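Local coordinates for N-isopropylammelide isopropylaminohydrolase (Burkholderia multivorans ATCC 17616, PDB 6NBO), which belongs to the amidohydrolase family, hydrolase-type enzymes built on a TIM-barrel fold, and carries zinc ions in its metal site, at residues 101-104 with 105-108; 128-131 with 132-135; 194-197 with 198-201; 286-289 with 290-293; 339-342 with 343-347. One frame throughout, in Å; residues are numbered along the deposited sequence.

Contact 1: 101-104 with 105-108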
ATOM      1  N   GLY A 101      25.681   6.518   5.842  1.00 72.34           N
ATOM      2  CA  GLY A 101      25.086   6.138   7.106  1.00 72.85           C
ATOM      3  C   GLY A 101      23.582   6.297   7.088  1.00 69.26           C
ATOM      4  O   GLY A 101      23.011   6.905   7.998  1.00 76.44           O
ATOM      5  N   HIS A 102      22.927   5.762   6.057  1.00 64.67           N
ATOM      6  CA  HIS A 102      21.486   5.946   5.921  1.00 64.81           C
ATOM      7  C   HIS A 102      20.753   5.293   7.087  1.00 69.04           C
ATOM      8  O   HIS A 102      21.017   4.139   7.439  1.00 63.73           O
ATOM      9  CB  HIS A 102      20.989   5.374   4.593  1.00 55.04           C
ATOM     10  CG  HIS A 102      19.527   5.606   4.346  1.00 55.25           C
ATOM     11  ND1 HIS A 102      18.550   4.736   4.782  1.00 58.09           N
ATOM     12  CD2 HIS A 102      18.876   6.610   3.712  1.00 56.01           C
ATOM     13  CE1 HIS A 102      17.361   5.193   4.429  1.00 51.97           C
ATOM     14  NE2 HIS A 102      17.532   6.329   3.777  1.00 55.27           N
ATOM     15  N   ASP A 103      19.834   6.044   7.687  1.00 67.47           N
ATOM     16  CA  ASP A 103      19.068   5.607   8.850  1.00 68.57           C
ATOM     17  C   ASP A 103      17.621   5.393   8.414  1.00 61.09           C
ATOM     18  O   ASP A 103      16.863   6.354   8.251  1.00 56.85           O
ATOM     19  CB  ASP A 103      19.164   6.635   9.977  1.00 76.02           C
ATOM     20  CG  ASP A 103      18.257   6.304  11.158  1.00 77.61           C
ATOM     21  OD1 ASP A 103      17.919   5.115  11.357  1.00 73.48           O
ATOM     22  OD2 ASP A 103      17.878   7.247  11.888  1.00 75.30           O
ATOM     23  N   ALA A 104      17.235   4.127   8.240  1.00 59.14           N
ATOM     24  CA  ALA A 104      15.843   3.825   7.923  1.00 60.83           C
ATOM     25  C   ALA A 104      14.883   4.299   9.009  1.00 58.55           C
ATOM     26  O   ALA A 104      13.675   4.348   8.759  1.00 47.64           O
ATOM     27  CB  ALA A 104      15.663   2.321   7.687  1.00 48.19           C
ATOM     28  N   GLY A 105      15.385   4.651  10.193  1.00 55.39           N
ATOM     29  CA  GLY A 105      14.551   5.125  11.279  1.00 48.21           C
ATOM     30  C   GLY A 105      13.989   6.513  11.055  1.00 41.76           C
ATOM     31  O   GLY A 105      12.768   6.683  10.960  1.00 38.05           O
ATOM     32  N   ALA A 106      14.860   7.523  10.974  1.00 41.58           N
ATOM     33  CA  ALA A 106      14.367   8.881  10.779  1.00 39.46           C
ATOM     34  C   ALA A 106      13.681   9.028   9.433  1.00 37.67           C
ATOM     35  O   ALA A 106      12.668   9.729   9.327  1.00 39.89           O
ATOM     36  CB  ALA A 106      15.511   9.888  10.915  1.00 46.38           C
ATOM     37  N   ALA A 107      14.193   8.339   8.411  1.00 39.70           N
ATOM     38  CA  ALA A 107      13.615   8.443   7.080  1.00 40.14           C
ATOM     39  C   ALA A 107      12.205   7.873   7.047  1.00 30.98           C
ATOM     40  O   ALA A 107      11.274   8.537   6.575  1.00 30.67           O
ATOM     41  CB  ALA A 107      14.508   7.727   6.067  1.00 51.76           C
ATOM     42  N   SER A 108      12.031   6.634   7.525  1.00 28.31           N
ATOM     43  CA  SER A 108      10.709   6.015   7.491  1.00 29.64           C
ATOM     44  C   SER A 108       9.713   6.802   8.329  1.00 28.89           C
ATOM     45  O   SER A 108       8.541   6.929   7.954  1.00 27.48           O
ATOM     46  CB  SER A 108      10.769   4.559   7.969  1.00 27.92           C
ATOM     47  OG  SER A 108      11.240   4.452   9.309  1.00 32.28           O
TER
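D103 turns its carboxylate over the first turn of helix 104-117 and holds two backbone N-H groups that the helix itself leaves without acceptors. This is an N-cap, at the start of a helix on the outside of the TIM-barrel fold. The two oxygens share the work. OD1 of D103 takes the N-H of G105 at 2.8 Å, and OD2 of D103 takes the N-H of A106 at 3.2 Å. Both donors come from above the carboxylate plane, about 70° out of it, so the flat group lies across the helix end with one face turned to the amides. Swinging CG of D103 opposite its own backbone N (chi1 174°) puts the group beside the carbonyl carbon, on the helix side. The N-terminal amides probably stabilise the negative charge. R140 of helix 136-147 also touches the D103 side chain. The backbone carbonyl O of D103 meets A107 N in a weak bond of 3.3 Å.

H102 takes a different course. Its ring lies obliquely to the methyl of A107, with NE2 of H102 4.0 Å from CB of A107. That same NE2 is hydrogen-bonded to the backbone O of T71, which helps to fix the ring, and the ring of H72 meets it too. A107 also touches T71, so both residues settle against the 71-72 loop. One turn on, the hydroxyl of S108 is hydrogen-bonded to T144 OG1 of helix 136-147. The backbone N of S108 donates to A104 O at 3.1 Å.

Contact 2: 128-131 with 132-135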
ATOM      1  N   ASP A 128      13.697  -4.189   3.503  1.00 22.97           N
ATOM      2  CA  ASP A 128      14.745  -5.097   3.046  1.00 28.34           C
ATOM      3  C   ASP A 128      15.228  -5.950   4.210  1.00 30.52           C
ATOM      4  O   ASP A 128      15.548  -5.430   5.280  1.00 29.10           O
ATOM      5  CB  ASP A 128      15.910  -4.315   2.449  1.00 29.53           C
ATOM      6  CG  ASP A 128      15.545  -3.623   1.145  1.00 33.95           C
ATOM      7  OD1 ASP A 128      14.436  -3.835   0.624  1.00 33.08           O
ATOM      8  OD2 ASP A 128      16.383  -2.859   0.637  1.00 36.97           O
ATOM      9  N   VAL A 129      15.262  -7.262   4.008  1.00 24.19           N
ATOM     10  CA  VAL A 129      15.779  -8.205   4.994  1.00 27.04           C
ATOM     11  C   VAL A 129      16.765  -9.090   4.243  1.00 28.57           C
ATOM     12  O   VAL A 129      16.369  -9.826   3.335  1.00 25.38           O
ATOM     13  CB  VAL A 129      14.666  -9.041   5.645  1.00 28.21           C
ATOM     14  CG1 VAL A 129      15.249 -10.148   6.546  1.00 28.33           C
ATOM     15  CG2 VAL A 129      13.717  -8.154   6.444  1.00 28.48           C
ATOM     16  N   ASP A 130      18.049  -8.998   4.586  1.00 25.78           N
ATOM     17  CA  ASP A 130      19.080  -9.683   3.812  1.00 26.01           C
ATOM     18  C   ASP A 130      20.316  -9.858   4.687  1.00 24.67           C
ATOM     19  O   ASP A 130      20.408  -9.293   5.774  1.00 24.89           O
ATOM     20  CB  ASP A 130      19.430  -8.900   2.546  1.00 24.42           C
ATOM     21  CG  ASP A 130      19.827  -7.456   2.847  1.00 32.57           C
ATOM     22  OD1 ASP A 130      20.739  -7.243   3.680  1.00 30.48           O
ATOM     23  OD2 ASP A 130      19.230  -6.534   2.246  1.00 36.53           O
ATOM     24  N   THR A 131      21.284 -10.623   4.180  1.00 27.32           N
ATOM     25  CA  THR A 131      22.490 -10.900   4.952  1.00 31.61           C
ATOM     26  C   THR A 131      23.552  -9.803   4.837  1.00 29.03           C
ATOM     27  O   THR A 131      24.658  -9.985   5.354  1.00 29.67           O
ATOM     28  CB  THR A 131      23.077 -12.250   4.544  1.00 31.97           C
ATOM     29  OG1 THR A 131      23.320 -12.273   3.128  1.00 29.16           O
ATOM     30  CG2 THR A 131      22.095 -13.366   4.918  1.00 28.26           C
ATOM     31  N   ASP A 132      23.257  -8.682   4.177  1.00 25.82           N
ATOM     32  CA  ASP A 132      24.129  -7.517   4.311  1.00 32.90           C
ATOM     33  C   ASP A 132      23.846  -6.778   5.609  1.00 30.83           C
ATOM     34  O   ASP A 132      24.778  -6.348   6.300  1.00 33.66           O
ATOM     35  CB  ASP A 132      23.945  -6.546   3.143  1.00 34.63           C
ATOM     36  CG  ASP A 132      24.305  -7.153   1.809  1.00 37.38           C
ATOM     37  OD1 ASP A 132      25.214  -8.005   1.750  1.00 34.94           O
ATOM     38  OD2 ASP A 132      23.670  -6.763   0.816  1.00 34.37           O
ATOM     39  N   ALA A 133      22.569  -6.629   5.947  1.00 32.83           N
ATOM     40  CA  ALA A 133      22.151  -5.806   7.068  1.00 37.72           C
ATOM     41  C   ALA A 133      21.466  -6.579   8.181  1.00 32.15           C
ATOM     42  O   ALA A 133      21.259  -6.012   9.258  1.00 31.95           O
ATOM     43  CB  ALA A 133      21.195  -4.703   6.587  1.00 35.39           C
ATOM     44  N   GLY A 134      21.094  -7.837   7.959  1.00 30.98           N
ATOM     45  CA  GLY A 134      20.358  -8.537   8.995  1.00 27.95           C
ATOM     46  C   GLY A 134      18.967  -7.952   9.142  1.00 26.97           C
ATOM     47  O   GLY A 134      18.309  -7.588   8.160  1.00 28.39           O
ATOM     48  N   LEU A 135      18.504  -7.863  10.382  1.00 24.68           N
ATOM     49  CA  LEU A 135      17.209  -7.261  10.676  1.00 27.58           C
ATOM     50  C   LEU A 135      17.301  -5.762  10.971  1.00 30.61           C
ATOM     51  O   LEU A 135      16.355  -5.193  11.521  1.00 28.80           O
ATOM     52  CB  LEU A 135      16.553  -7.978  11.862  1.00 30.89           C
ATOM     53  CG  LEU A 135      16.361  -9.498  11.729  1.00 33.20           C
ATOM     54  CD1 LEU A 135      15.593 -10.064  12.929  1.00 35.50           C
ATOM     55  CD2 LEU A 135      15.671  -9.854  10.421  1.00 29.41           C
TER
HETATM   56  O   HOH W   1      16.376  -5.617   7.885  1.00 24.82           O
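The backbone folds back on itself between D130 and G134, and its two arms run at 134° to each other. The N-H of G134 meets the carbonyl O of D130 at 2.7 Å, nearly end-on to the C=O bond, although the hydrogen bond is bent, 137° at the hydrogen. A133 N adds a weak bond to the same oxygen.

The D130 side chain holds the inside of the turn. Its CG sits between the backbone N and the carbonyl carbon (chi1 54°), which brings OD1 back over the amides that follow. OD1 of D130 accepts from A133 N at 3.0 Å and more weakly from D132 N at 2.9 Å. The weak D132 bond closes an Asx turn, here in the loop joining strand 120-128 to helix 136-147 of the TIM barrel, and the A133 bond is the firmer of the two. OD2 of D132 lies 4.1 Å from OD1 of D130, a pair of like charges. The D132 carboxylate has salt bridges to R94 through OD2 and to R167 through OD1, which probably ease this. R167 also bonds T131 OG1.

Elsewhere in the turn V129 and L135 cross obliquely, CG1 of V129 lying 3.9 Å from CD2 of L135. Both rest on L173 of helix 170-180. One water bridges the two arms, donating to D128 O at 2.7 Å and to G134 O at 2.8 Å.

Contact 3: 194-197 with 198-201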
ATOM      1  N   GLU A 194      15.872 -15.797  -8.517  1.00 24.65           N
ATOM      2  CA  GLU A 194      16.238 -16.970  -7.723  1.00 27.07           C
ATOM      3  C   GLU A 194      16.890 -18.082  -8.545  1.00 30.32           C
ATOM      4  O   GLU A 194      17.645 -18.879  -7.981  1.00 27.61           O
ATOM      5  CB  GLU A 194      15.013 -17.516  -6.990  1.00 24.30           C
ATOM      6  CG  GLU A 194      14.371 -16.490  -6.027  1.00 22.55           C
ATOM      7  CD  GLU A 194      15.230 -16.214  -4.796  1.00 34.40           C
ATOM      8  OE1 GLU A 194      16.265 -16.885  -4.609  1.00 31.03           O
ATOM      9  OE2 GLU A 194      14.861 -15.319  -4.010  1.00 29.81           O
ATOM     10  N   GLY A 195      16.601 -18.168  -9.848  1.00 26.80           N
ATOM     11  CA  GLY A 195      17.209 -19.152 -10.731  1.00 29.00           C
ATOM     12  C   GLY A 195      16.617 -20.547 -10.656  1.00 31.83           C
ATOM     13  O   GLY A 195      16.803 -21.342 -11.585  1.00 33.61           O
ATOM     14  N   ASP A 196      15.906 -20.871  -9.583  1.00 30.00           N
ATOM     15  CA  ASP A 196      15.297 -22.188  -9.413  1.00 26.36           C
ATOM     16  C   ASP A 196      13.903 -21.888  -8.899  1.00 27.59           C
ATOM     17  O   ASP A 196      13.688 -21.748  -7.686  1.00 26.01           O
ATOM     18  CB  ASP A 196      16.106 -23.048  -8.442  1.00 28.53           C
ATOM     19  CG  ASP A 196      15.564 -24.445  -8.288  1.00 28.95           C
ATOM     20  OD1 ASP A 196      14.385 -24.677  -8.608  1.00 26.69           O
ATOM     21  OD2 ASP A 196      16.325 -25.309  -7.811  1.00 31.32           O
ATOM     22  N   PRO A 197      12.929 -21.730  -9.806  1.00 24.85           N
ATOM     23  CA  PRO A 197      11.635 -21.172  -9.390  1.00 24.26           C
ATOM     24  C   PRO A 197      10.851 -22.094  -8.476  1.00 29.38           C
ATOM     25  O   PRO A 197      10.174 -21.620  -7.556  1.00 26.04           O
ATOM     26  CB  PRO A 197      10.916 -20.936 -10.726  1.00 28.61           C
ATOM     27  CG  PRO A 197      11.556 -21.915 -11.678  1.00 25.76           C
ATOM     28  CD  PRO A 197      13.004 -21.917 -11.266  1.00 27.27           C
ATOM     29  N   VAL A 198      10.933 -23.399  -8.699  1.00 24.86           N
ATOM     30  CA  VAL A 198      10.202 -24.336  -7.855  1.00 29.24           C
ATOM     31  C   VAL A 198      10.778 -24.326  -6.448  1.00 27.56           C
ATOM     32  O   VAL A 198      10.041 -24.249  -5.458  1.00 27.11           O
ATOM     33  CB  VAL A 198      10.219 -25.738  -8.485  1.00 28.89           C
ATOM     34  CG1 VAL A 198       9.749 -26.796  -7.487  1.00 30.96           C
ATOM     35  CG2 VAL A 198       9.341 -25.748  -9.744  1.00 31.85           C
ATOM     36  N   LYS A 199      12.103 -24.380  -6.335  1.00 27.47           N
ATOM     37  CA  LYS A 199      12.719 -24.334  -5.017  1.00 31.06           C
ATOM     38  C   LYS A 199      12.424 -23.011  -4.323  1.00 31.52           C
ATOM     39  O   LYS A 199      12.113 -22.983  -3.128  1.00 26.68           O
ATOM     40  CB  LYS A 199      14.224 -24.558  -5.127  1.00 29.49           C
ATOM     41  CG  LYS A 199      14.910 -24.661  -3.771  1.00 32.60           C
ATOM     42  CD  LYS A 199      16.369 -25.059  -3.914  1.00 48.02           C
ATOM     43  CE  LYS A 199      17.094 -24.972  -2.568  1.00 57.19           C
ATOM     44  NZ  LYS A 199      18.575 -25.041  -2.728  1.00 58.72           N
ATOM     45  N   ALA A 200      12.477 -21.904  -5.065  1.00 25.81           N
ATOM     46  CA  ALA A 200      12.217 -20.602  -4.457  1.00 29.36           C
ATOM     47  C   ALA A 200      10.789 -20.518  -3.922  1.00 29.60           C
ATOM     48  O   ALA A 200      10.564 -20.093  -2.783  1.00 24.33           O
ATOM     49  CB  ALA A 200      12.488 -19.486  -5.468  1.00 27.55           C
ATOM     50  N   VAL A 201       9.809 -20.936  -4.719  1.00 25.68           N
ATOM     51  CA  VAL A 201       8.428 -20.852  -4.260  1.00 27.28           C
ATOM     52  C   VAL A 201       8.206 -21.768  -3.060  1.00 30.11           C
ATOM     53  O   VAL A 201       7.516 -21.402  -2.100  1.00 29.37           O
ATOM     54  CB  VAL A 201       7.469 -21.168  -5.421  1.00 31.19           C
ATOM     55  CG1 VAL A 201       6.065 -21.391  -4.913  1.00 39.26           C
ATOM     56  CG2 VAL A 201       7.503 -20.032  -6.439  1.00 26.77           C
TER
HETATM   57  O   HOH W   2      12.981 -25.174 -10.856  0.50 34.90           O
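The D196 side chain swings CG opposite its backbone N (chi1 -177°), and this carries the carboxylate forward to the backbone of K199. CG of E194 lies opposite its carbonyl carbon (chi1 -60°), which lays CB and CG against the methyl of A200. The first arrangement is an N-cap on helix 197-211, on the outside of the TIM-barrel fold. OD1 of D196 accepts the N-H of K199 at 3.2 Å. The bond is fairly straight, 165° at the hydrogen, but the donor stands well above the carboxylate plane. A water donates a second bond to OD1 of D196 at 2.7 Å, and the same water accepts a weak one from V198 N.

The K199 side chain crosses the D196 side chain at about a right angle. CB of K199 packs on CG of D196 at 3.4 Å, and the aliphatic chain then runs on, extended. The charges do not meet, for NZ of K199 stays 5.6 Å from OD2 of D196. Any attraction between them is probably modest.

P197 opens the helix. Its ring rests on Y228 and L232 of helix 223-239. P197 O takes V201 N at 2.9 Å, while D196 O takes A200 N, also at 2.9 Å. The polar end of E194 points elsewhere: its two oxygens bond the backbone N atoms of V164 and L165. L165 also touches A200 and D196, so this loop, E194 and the helix start share one patch. There CB of E194 meets CB of A200 at 3.5 Å.

Contact 4: 286-289 with 290-293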
ATOM      1  N   VAL A 286       1.632  -2.838 -17.830  1.00 33.16           N
ATOM      2  CA  VAL A 286       1.048  -3.010 -16.503  1.00 32.30           C
ATOM      3  C   VAL A 286      -0.212  -3.855 -16.639  1.00 30.93           C
ATOM      4  O   VAL A 286      -0.807  -3.943 -17.723  1.00 30.79           O
ATOM      5  CB  VAL A 286       0.726  -1.650 -15.842  1.00 32.33           C
ATOM      6  CG1 VAL A 286       2.007  -0.869 -15.582  1.00 33.12           C
ATOM      7  CG2 VAL A 286      -0.217  -0.854 -16.724  1.00 29.93           C
ATOM      8  N   PRO A 287      -0.650  -4.489 -15.556  1.00 31.35           N
ATOM      9  CA  PRO A 287      -1.994  -5.078 -15.572  1.00 36.51           C
ATOM     10  C   PRO A 287      -3.038  -3.990 -15.790  1.00 37.48           C
ATOM     11  O   PRO A 287      -2.979  -2.911 -15.190  1.00 33.10           O
ATOM     12  CB  PRO A 287      -2.121  -5.735 -14.192  1.00 30.63           C
ATOM     13  CG  PRO A 287      -1.050  -5.116 -13.356  1.00 40.48           C
ATOM     14  CD  PRO A 287       0.055  -4.734 -14.289  1.00 30.26           C
ATOM     15  N   SER A 288      -3.968  -4.260 -16.695  1.00 28.25           N
ATOM     16  CA  SER A 288      -5.100  -3.366 -16.891  1.00 26.42           C
ATOM     17  C   SER A 288      -5.972  -3.383 -15.642  1.00 32.86           C
ATOM     18  O   SER A 288      -6.439  -4.445 -15.215  1.00 26.74           O
ATOM     19  CB  SER A 288      -5.895  -3.797 -18.120  1.00 31.71           C
ATOM     20  OG  SER A 288      -7.177  -3.196 -18.134  1.00 30.73           O
ATOM     21  N   VAL A 289      -6.175  -2.209 -15.038  1.00 28.05           N
ATOM     22  CA  VAL A 289      -7.057  -2.129 -13.877  1.00 24.83           C
ATOM     23  C   VAL A 289      -8.455  -2.626 -14.228  1.00 26.64           C
ATOM     24  O   VAL A 289      -9.069  -3.389 -13.470  1.00 29.26           O
ATOM     25  CB  VAL A 289      -7.077  -0.691 -13.327  1.00 28.38           C
ATOM     26  CG1 VAL A 289      -8.167  -0.534 -12.304  1.00 25.23           C
ATOM     27  CG2 VAL A 289      -5.723  -0.359 -12.714  1.00 22.81           C
ATOM     28  N   LEU A 290      -8.972  -2.234 -15.398  1.00 25.92           N
ATOM     29  CA  LEU A 290     -10.312  -2.679 -15.775  1.00 26.25           C
ATOM     30  C   LEU A 290     -10.367  -4.177 -16.076  1.00 30.07           C
ATOM     31  O   LEU A 290     -11.395  -4.813 -15.823  1.00 31.25           O
ATOM     32  CB  LEU A 290     -10.819  -1.871 -16.974  1.00 26.71           C
ATOM     33  CG  LEU A 290     -11.022  -0.390 -16.630  1.00 28.98           C
ATOM     34  CD1 LEU A 290     -11.667   0.346 -17.785  1.00 35.45           C
ATOM     35  CD2 LEU A 290     -11.859  -0.242 -15.369  1.00 33.21           C
ATOM     36  N   ALA A 291      -9.299  -4.762 -16.624  1.00 26.65           N
ATOM     37  CA  ALA A 291      -9.310  -6.210 -16.834  1.00 30.11           C
ATOM     38  C   ALA A 291      -9.311  -6.961 -15.510  1.00 28.18           C
ATOM     39  O   ALA A 291     -10.033  -7.955 -15.352  1.00 27.31           O
ATOM     40  CB  ALA A 291      -8.121  -6.645 -17.692  1.00 30.54           C
ATOM     41  N   CYS A 292      -8.497  -6.517 -14.547  1.00 24.46           N
ATOM     42  CA  CYS A 292      -8.547  -7.105 -13.213  1.00 28.25           C
ATOM     43  C   CYS A 292      -9.946  -6.996 -12.623  1.00 28.62           C
ATOM     44  O   CYS A 292     -10.508  -7.984 -12.134  1.00 29.36           O
ATOM     45  CB  CYS A 292      -7.529  -6.421 -12.298  1.00 29.41           C
ATOM     46  SG  CYS A 292      -5.840  -6.657 -12.834  1.00 30.56           S
ATOM     47  N   ARG A 293     -10.521  -5.796 -12.675  1.00 29.79           N
ATOM     48  CA  ARG A 293     -11.847  -5.561 -12.111  1.00 28.76           C
ATOM     49  C   ARG A 293     -12.883  -6.473 -12.751  1.00 28.49           C
ATOM     50  O   ARG A 293     -13.698  -7.091 -12.056  1.00 31.01           O
ATOM     51  CB  ARG A 293     -12.221  -4.093 -12.310  1.00 30.48           C
ATOM     52  CG  ARG A 293     -13.589  -3.695 -11.799  1.00 41.52           C
ATOM     53  CD  ARG A 293     -13.875  -2.220 -12.121  1.00 47.79           C
ATOM     54  NE  ARG A 293     -14.993  -1.688 -11.345  1.00 40.27           N
ATOM     55  CZ  ARG A 293     -14.894  -1.293 -10.077  1.00 60.06           C
ATOM     56  NH1 ARG A 293     -13.728  -1.374  -9.436  1.00 50.90           N
ATOM     57  NH2 ARG A 293     -15.963  -0.821  -9.442  1.00 62.01           N
TER
HETATM   58  O   HOH W   3      -7.502  -0.527 -17.451  1.00 26.18           O
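OG of S288 has two partners where the loop passes into the helix. It accepts the N-H of A291 at 3.0 Å, and it shares a hydrogen bond with a water at 2.8 Å. That water also accepts from L290 N at 3.0 Å, so the hydroxyl serves two early amides of the helix, one directly and one through water. This is the N-cap of helix 289-295. OG of S288 lies opposite the backbone N (chi1 164°) and so beside the carbonyl carbon, from where it meets A291 N. The methyl of A291 packs against the same serine: CB of A291 lies 3.6 Å from CB of S288.

The ordinary helix bonds follow. S288 O takes C292 N at 3.0 Å, and V289 O takes R293 N at 2.9 Å. SG of C292 lies 4.1 Å from CB of P287, an apolar touch.

The helix follows strand 275-278 of the TIM barrel. A291 and C292 face helix 259-272, V289 packs on helices 318-328 and 334-342, and R293 reaches E342 of helix 334-342 in a salt bridge.

Contact 5: 339-342 with 343-347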
ATOM      1  N   VAL A 339     -12.789   4.504 -10.079  1.00 23.31           N
ATOM      2  CA  VAL A 339     -12.151   3.194 -10.002  1.00 25.53           C
ATOM      3  C   VAL A 339     -10.700   3.346  -9.573  1.00 25.07           C
ATOM      4  O   VAL A 339     -10.189   2.568  -8.759  1.00 23.43           O
ATOM      5  CB  VAL A 339     -12.263   2.452 -11.346  1.00 26.95           C
ATOM      6  CG1 VAL A 339     -11.365   1.216 -11.332  1.00 26.62           C
ATOM      7  CG2 VAL A 339     -13.703   2.073 -11.621  1.00 29.71           C
ATOM      8  N   ALA A 340     -10.010   4.356 -10.108  1.00 21.44           N
ATOM      9  CA  ALA A 340      -8.633   4.583  -9.684  1.00 20.98           C
ATOM     10  C   ALA A 340      -8.577   4.979  -8.215  1.00 21.55           C
ATOM     11  O   ALA A 340      -7.709   4.506  -7.469  1.00 23.96           O
ATOM     12  CB  ALA A 340      -7.972   5.650 -10.564  1.00 23.86           C
ATOM     13  N   LEU A 341      -9.516   5.816  -7.769  1.00 22.02           N
ATOM     14  CA  LEU A 341      -9.556   6.187  -6.352  1.00 20.08           C
ATOM     15  C   LEU A 341      -9.820   4.971  -5.465  1.00 24.12           C
ATOM     16  O   LEU A 341      -9.288   4.876  -4.350  1.00 21.48           O
ATOM     17  CB  LEU A 341     -10.623   7.262  -6.128  1.00 19.27           C
ATOM     18  CG  LEU A 341     -10.822   7.772  -4.692  1.00 26.92           C
ATOM     19  CD1 LEU A 341      -9.542   8.442  -4.192  1.00 25.08           C
ATOM     20  CD2 LEU A 341     -11.998   8.746  -4.633  1.00 25.27           C
ATOM     21  N   GLU A 342     -10.641   4.031  -5.940  1.00 22.59           N
ATOM     22  CA  GLU A 342     -10.855   2.794  -5.196  1.00 23.85           C
ATOM     23  C   GLU A 342      -9.544   2.045  -4.928  1.00 26.74           C
ATOM     24  O   GLU A 342      -9.408   1.387  -3.888  1.00 22.76           O
ATOM     25  CB  GLU A 342     -11.844   1.903  -5.961  1.00 26.10           C
ATOM     26  CG  GLU A 342     -12.250   0.659  -5.200  1.00 39.98           C
ATOM     27  CD  GLU A 342     -13.257  -0.216  -5.944  1.00 52.81           C
ATOM     28  OE1 GLU A 342     -13.335  -0.139  -7.192  1.00 50.47           O
ATOM     29  OE2 GLU A 342     -13.960  -0.996  -5.263  1.00 57.93           O
ATOM     30  N   CYS A 343      -8.566   2.141  -5.840  1.00 21.96           N
ATOM     31  CA  CYS A 343      -7.274   1.480  -5.654  1.00 19.06           C
ATOM     32  C   CYS A 343      -6.473   2.016  -4.467  1.00 23.67           C
ATOM     33  O   CYS A 343      -5.541   1.337  -4.018  1.00 24.26           O
ATOM     34  CB  CYS A 343      -6.412   1.623  -6.916  1.00 21.57           C
ATOM     35  SG  CYS A 343      -7.120   0.789  -8.356  1.00 27.11           S
ATOM     36  N   VAL A 344      -6.761   3.228  -3.986  1.00 23.12           N
ATOM     37  CA  VAL A 344      -6.074   3.762  -2.813  1.00 23.44           C
ATOM     38  C   VAL A 344      -7.026   3.979  -1.644  1.00 23.45           C
ATOM     39  O   VAL A 344      -6.660   4.635  -0.662  1.00 18.95           O
ATOM     40  CB  VAL A 344      -5.297   5.059  -3.140  1.00 22.92           C
ATOM     41  CG1 VAL A 344      -4.366   4.841  -4.327  1.00 19.53           C
ATOM     42  CG2 VAL A 344      -6.243   6.253  -3.386  1.00 19.95           C
ATOM     43  N   THR A 345      -8.242   3.429  -1.725  1.00 22.46           N
ATOM     44  CA  THR A 345      -9.175   3.448  -0.603  1.00 23.63           C
ATOM     45  C   THR A 345      -9.745   2.045  -0.371  1.00 23.73           C
ATOM     46  O   THR A 345      -9.026   1.165   0.113  1.00 22.13           O
ATOM     47  CB  THR A 345     -10.287   4.491  -0.821  1.00 22.02           C
ATOM     48  OG1 THR A 345     -10.890   4.326  -2.115  1.00 22.11           O
ATOM     49  CG2 THR A 345      -9.711   5.929  -0.726  1.00 20.40           C
ATOM     50  N   HIS A 346     -11.028   1.820  -0.683  1.00 23.26           N
ATOM     51  CA  HIS A 346     -11.678   0.564  -0.295  1.00 25.67           C
ATOM     52  C   HIS A 346     -11.016  -0.652  -0.935  1.00 27.13           C
ATOM     53  O   HIS A 346     -10.919  -1.715  -0.304  1.00 24.47           O
ATOM     54  CB  HIS A 346     -13.163   0.599  -0.661  1.00 24.20           C
ATOM     55  CG  HIS A 346     -13.907   1.718  -0.018  1.00 29.14           C
ATOM     56  ND1 HIS A 346     -13.907   2.997  -0.531  1.00 34.25           N
ATOM     57  CD2 HIS A 346     -14.657   1.761   1.109  1.00 28.14           C
ATOM     58  CE1 HIS A 346     -14.632   3.781   0.249  1.00 31.36           C
ATOM     59  NE2 HIS A 346     -15.104   3.053   1.246  1.00 27.41           N
ATOM     60  N   GLY A 347     -10.594  -0.535  -2.196  1.00 26.89           N
ATOM     61  CA  GLY A 347      -9.960  -1.668  -2.860  1.00 23.88           C
ATOM     62  C   GLY A 347      -8.611  -2.010  -2.255  1.00 21.87           C
ATOM     63  O   GLY A 347      -8.304  -3.182  -2.021  1.00 21.34           O
TER
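A type I beta turn from E342 to T345 lies between helix 334-342 and helix 346-352. E342 O closes it, accepting T345 N at 3.2 Å. G347 N reaches the same E342 O at 2.8 Å, from the opposite face of the carbonyl plane. This second bond ties one helix to the start of the next. L341 O, one residue before the turn, accepts V344 N at 3.0 Å and the hydroxyl of T345, through OG1, at 2.8 Å. Here too the two donors come from opposite faces. T345 OG1 can do this because it sits between its own backbone N and carbonyl carbon (chi1 51°), folded back over the turn. Each of the two oxygens thus has two donors.

Among the side chains, L341 and V344 cross at about a right angle, CD1 of L341 being 4.0 Å from CG2 of V344. CG of E342 lies 3.6 Å from G347 N, while the E342 carboxylate has a salt bridge to R350 besides the one to R293.

L341 and V344 pack on helix 318-328. T345 touches strand 56-66, and the backbones of C343 and V344 bond G301 and V62, so the turn sits against the barrel strands.

How the contacts relate
Contact 5 is the most buried and lies nearest the centre of the chain. The other four are partly buried and farther out. Contacts 1, 3 and 4 share one chemistry, a side-chain oxygen capping a helix start: a carboxylate in 1 and 3, a hydroxyl in 4. Contact 2 also uses a carboxylate, but inside a turn, and contact 5 relies mainly on backbone carbonyls. Contacts 4 and 5 touch through a salt bridge and apolar packing, in which CG1 of V289 also comes to 4.3 Å from SG of C343. Contacts 1 and 2 do not touch, yet helix 136-147 follows contact 2 and packs on contact 1. Contact 3 touches none of the others; its nearest atoms come to about 9 Å from contact 2.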